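Long-range contact in gamma-glutamyl-gamma-aminobutyraldehyde dehydrogenase (Burkholderia cenocepacia, PDB 4LIH), which probably oxidises aldehydes to carboxylic acids with NAD(P)+, as a member of the aldehyde dehydrogenase family: residues F45-A57 with S110-G122. Numbering follows the deposited sequence.
Sequences FDCVSPIDGRVLA and SLLETLDAGKPIG
Leu115, near the C-terminal end of helix 106-117, packs against Leu56, Ile51 and Arg54 of the hairpin formed by strands 44-48 and 55-60, where Leu56 and Ala57 face Cys47 in a classic beta bulge. Leu115 CB touches both methyls of Leu56, CD1 and CD2 each at 4.0 Å. With CG beside the backbone N (chi1 -65°), the side chain carries Leu115 CD2 on to the turn, 4.0 Å from Ile51 CD1. Leu115 CD2 also lies over one face of the Arg54 guanidinium, 3.6 Å from Arg54 NH1. Asp52 meets that guanidinium at its edge: Arg54 NE forms a salt bridge with Asp52 OD1, which also accepts from Arg54 N in an Asx turn, the two donors coming from opposite faces of the carboxylate. Ser49 OG donates a 2.6 Å hydrogen bond to Leu115 O, in the carbonyl plane and on a lone pair. Pro50 CG lies 3.5 Å from Ala117 C, just before Gly118 leaves the helix with positive phi. Cys47 SG approaches Asp116 OD1 at 3.2 Å, while Asp116 OD2 accepts from Leu206 N of helix 206-218. The contact thus pairs one buried hydroxyl-to-carbonyl bond with apolar packing, in which Leu115 buries the largest area.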
# COMPACT_ATOMS: atom_id res chain seq x y z
N PHE A 45 8.88 -40.36 -24.69
CA PHE A 45 9.64 -39.69 -25.74
C PHE A 45 11.12 -39.70 -25.35
O PHE A 45 11.44 -39.86 -24.17
CB PHE A 45 9.11 -38.29 -26.01
CG PHE A 45 9.35 -37.27 -24.91
CD1 PHE A 45 10.52 -36.54 -24.87
CD2 PHE A 45 8.35 -36.96 -24.01
CE1 PHE A 45 10.70 -35.55 -23.90
CE2 PHE A 45 8.54 -36.01 -23.02
CZ PHE A 45 9.72 -35.30 -22.96
N ASP A 46 11.99 -39.61 -26.35
CA ASP A 46 13.45 -39.54 -26.14
C ASP A 46 13.85 -38.10 -25.88
O ASP A 46 13.64 -37.19 -26.70
CB ASP A 46 14.24 -40.04 -27.34
CG ASP A 46 14.17 -41.55 -27.52
OD1 ASP A 46 13.66 -42.31 -26.66
OD2 ASP A 46 14.69 -41.97 -28.55
N CYS A 47 14.43 -37.90 -24.71
CA CYS A 47 14.98 -36.63 -24.32
C CYS A 47 16.41 -36.52 -24.81
O CYS A 47 17.34 -37.18 -24.30
CB CYS A 47 14.92 -36.53 -22.82
SG CYS A 47 15.63 -35.03 -22.11
N VAL A 48 16.56 -35.68 -25.84
CA VAL A 48 17.81 -35.56 -26.59
C VAL A 48 18.56 -34.28 -26.20
O VAL A 48 17.94 -33.26 -25.91
CB VAL A 48 17.55 -35.53 -28.11
CG1 VAL A 48 18.84 -35.46 -28.90
CG2 VAL A 48 16.75 -36.75 -28.53
N SER A 49 19.88 -34.37 -26.10
CA SER A 49 20.71 -33.24 -25.76
C SER A 49 21.11 -32.47 -27.01
O SER A 49 21.60 -33.05 -27.97
CB SER A 49 21.98 -33.74 -25.08
OG SER A 49 22.72 -32.65 -24.59
N PRO A 50 20.97 -31.14 -26.96
CA PRO A 50 21.43 -30.28 -28.03
C PRO A 50 22.95 -30.20 -28.20
O PRO A 50 23.43 -29.74 -29.22
CB PRO A 50 20.92 -28.89 -27.63
CG PRO A 50 20.01 -29.06 -26.48
CD PRO A 50 20.17 -30.43 -25.93
N ILE A 51 23.68 -30.66 -27.20
CA ILE A 51 25.11 -30.53 -27.20
C ILE A 51 25.67 -31.36 -28.34
O ILE A 51 26.53 -30.90 -29.10
CB ILE A 51 25.72 -31.02 -25.86
CG1 ILE A 51 25.23 -30.09 -24.71
CG2 ILE A 51 27.25 -31.03 -25.94
CD1 ILE A 51 25.48 -30.67 -23.32
N ASP A 52 25.15 -32.58 -28.43
CA ASP A 52 25.71 -33.56 -29.36
C ASP A 52 24.70 -34.57 -29.88
O ASP A 52 25.08 -35.53 -30.55
CB ASP A 52 26.89 -34.27 -28.67
CG ASP A 52 26.49 -35.05 -27.43
OD1 ASP A 52 25.29 -35.07 -27.06
OD2 ASP A 52 27.42 -35.66 -26.84
N GLY A 53 23.42 -34.36 -29.61
CA GLY A 53 22.38 -35.32 -30.02
C GLY A 53 22.22 -36.60 -29.18
O GLY A 53 21.40 -37.45 -29.52
N ARG A 54 22.98 -36.73 -28.09
CA ARG A 54 22.89 -37.93 -27.24
C ARG A 54 21.48 -38.04 -26.64
O ARG A 54 20.88 -37.03 -26.27
CB ARG A 54 23.98 -37.92 -26.13
CG ARG A 54 23.83 -36.88 -25.01
CD ARG A 54 25.02 -36.84 -24.03
NE ARG A 54 25.94 -35.73 -24.28
CZ ARG A 54 26.79 -35.21 -23.39
NH1 ARG A 54 26.84 -35.66 -22.14
NH2 ARG A 54 27.57 -34.21 -23.73
N VAL A 55 20.94 -39.25 -26.57
CA VAL A 55 19.67 -39.49 -25.88
C VAL A 55 19.95 -39.58 -24.39
O VAL A 55 20.61 -40.51 -23.93
CB VAL A 55 18.96 -40.76 -26.38
CG1 VAL A 55 17.72 -41.04 -25.55
CG2 VAL A 55 18.58 -40.60 -27.85
N LEU A 56 19.46 -38.62 -23.62
CA LEU A 56 19.76 -38.58 -22.21
C LEU A 56 18.91 -39.56 -21.41
O LEU A 56 19.36 -40.11 -20.43
CB LEU A 56 19.49 -37.18 -21.65
CG LEU A 56 20.32 -36.08 -22.30
CD1 LEU A 56 19.68 -34.76 -21.96
CD2 LEU A 56 21.78 -36.16 -21.82
N ALA A 57 17.67 -39.73 -21.83
CA ALA A 57 16.70 -40.47 -21.05
C ALA A 57 15.45 -40.65 -21.87
O ALA A 57 15.19 -39.86 -22.81
CB ALA A 57 16.37 -39.73 -19.78
N SER A 110 21.83 -27.83 -12.20
CA SER A 110 22.55 -27.08 -13.22
C SER A 110 22.98 -28.00 -14.38
O SER A 110 22.81 -27.65 -15.55
CB SER A 110 23.73 -26.38 -12.60
OG SER A 110 23.33 -25.45 -11.63
N LEU A 111 23.51 -29.18 -14.05
CA LEU A 111 23.98 -30.12 -15.10
C LEU A 111 22.81 -30.69 -15.92
O LEU A 111 22.91 -30.81 -17.13
CB LEU A 111 24.88 -31.21 -14.49
CG LEU A 111 25.35 -32.34 -15.44
CD1 LEU A 111 26.31 -31.82 -16.51
CD2 LEU A 111 26.01 -33.43 -14.61
N LEU A 112 21.70 -31.03 -15.27
CA LEU A 112 20.51 -31.45 -15.97
C LEU A 112 20.03 -30.39 -16.97
O LEU A 112 19.73 -30.75 -18.11
CB LEU A 112 19.37 -31.75 -14.99
CG LEU A 112 19.53 -32.99 -14.16
CD1 LEU A 112 18.48 -32.97 -13.05
CD2 LEU A 112 19.34 -34.22 -15.05
N GLU A 113 20.00 -29.12 -16.54
CA GLU A 113 19.56 -28.01 -17.40
C GLU A 113 20.46 -27.80 -18.61
O GLU A 113 19.96 -27.49 -19.69
CB GLU A 113 19.52 -26.68 -16.60
CG GLU A 113 18.67 -25.54 -17.21
CD GLU A 113 17.20 -25.71 -16.89
OE1 GLU A 113 16.71 -26.84 -16.85
OE2 GLU A 113 16.54 -24.72 -16.59
N THR A 114 21.77 -27.92 -18.39
CA THR A 114 22.80 -27.73 -19.43
C THR A 114 22.73 -28.91 -20.42
O THR A 114 22.76 -28.69 -21.62
CB THR A 114 24.21 -27.63 -18.80
OG1 THR A 114 24.38 -26.35 -18.14
CG2 THR A 114 25.31 -27.82 -19.83
N LEU A 115 22.59 -30.14 -19.92
CA LEU A 115 22.39 -31.29 -20.81
C LEU A 115 21.13 -31.26 -21.65
O LEU A 115 21.16 -31.57 -22.83
CB LEU A 115 22.39 -32.61 -20.01
CG LEU A 115 23.72 -32.92 -19.35
CD1 LEU A 115 23.53 -34.08 -18.34
CD2 LEU A 115 24.78 -33.25 -20.38
N ASP A 116 20.03 -30.87 -21.01
CA ASP A 116 18.68 -30.91 -21.57
C ASP A 116 18.48 -29.83 -22.63
O ASP A 116 17.90 -30.08 -23.70
CB ASP A 116 17.68 -30.74 -20.39
CG ASP A 116 16.28 -31.29 -20.67
OD1 ASP A 116 16.10 -31.93 -21.73
OD2 ASP A 116 15.36 -31.08 -19.80
N ALA A 117 18.98 -28.62 -22.36
CA ALA A 117 18.60 -27.44 -23.15
C ALA A 117 19.77 -26.75 -23.84
O ALA A 117 19.54 -25.80 -24.56
CB ALA A 117 17.86 -26.46 -22.26
N GLY A 118 21.00 -27.22 -23.59
CA GLY A 118 22.23 -26.73 -24.27
C GLY A 118 22.79 -25.43 -23.72
O GLY A 118 23.64 -24.80 -24.34
N LYS A 119 22.29 -25.04 -22.56
CA LYS A 119 22.65 -23.80 -21.90
C LYS A 119 23.99 -23.87 -21.16
O LYS A 119 24.19 -24.78 -20.36
CB LYS A 119 21.53 -23.48 -20.92
CG LYS A 119 20.20 -23.17 -21.60
CD LYS A 119 19.05 -23.27 -20.58
CE LYS A 119 19.17 -22.29 -19.43
NZ LYS A 119 18.62 -20.94 -19.75
N PRO A 120 24.90 -22.90 -21.39
CA PRO A 120 26.21 -23.01 -20.74
C PRO A 120 26.12 -23.35 -19.22
O PRO A 120 25.28 -22.78 -18.49
CB PRO A 120 26.81 -21.61 -20.96
CG PRO A 120 26.24 -21.17 -22.28
CD PRO A 120 24.80 -21.69 -22.23
N ILE A 121 27.02 -24.21 -18.73
CA ILE A 121 27.09 -24.58 -17.35
C ILE A 121 27.48 -23.38 -16.46
O ILE A 121 27.06 -23.30 -15.31
CB ILE A 121 28.03 -25.83 -17.13
CG1 ILE A 121 27.90 -26.41 -15.71
CG2 ILE A 121 29.46 -25.50 -17.45
CD1 ILE A 121 26.59 -27.16 -15.45
N GLY A 122 28.25 -22.43 -17.00
CA GLY A 122 28.61 -21.21 -16.29
C GLY A 122 27.35 -20.35 -16.06
O GLY A 122 27.27 -19.57 -15.10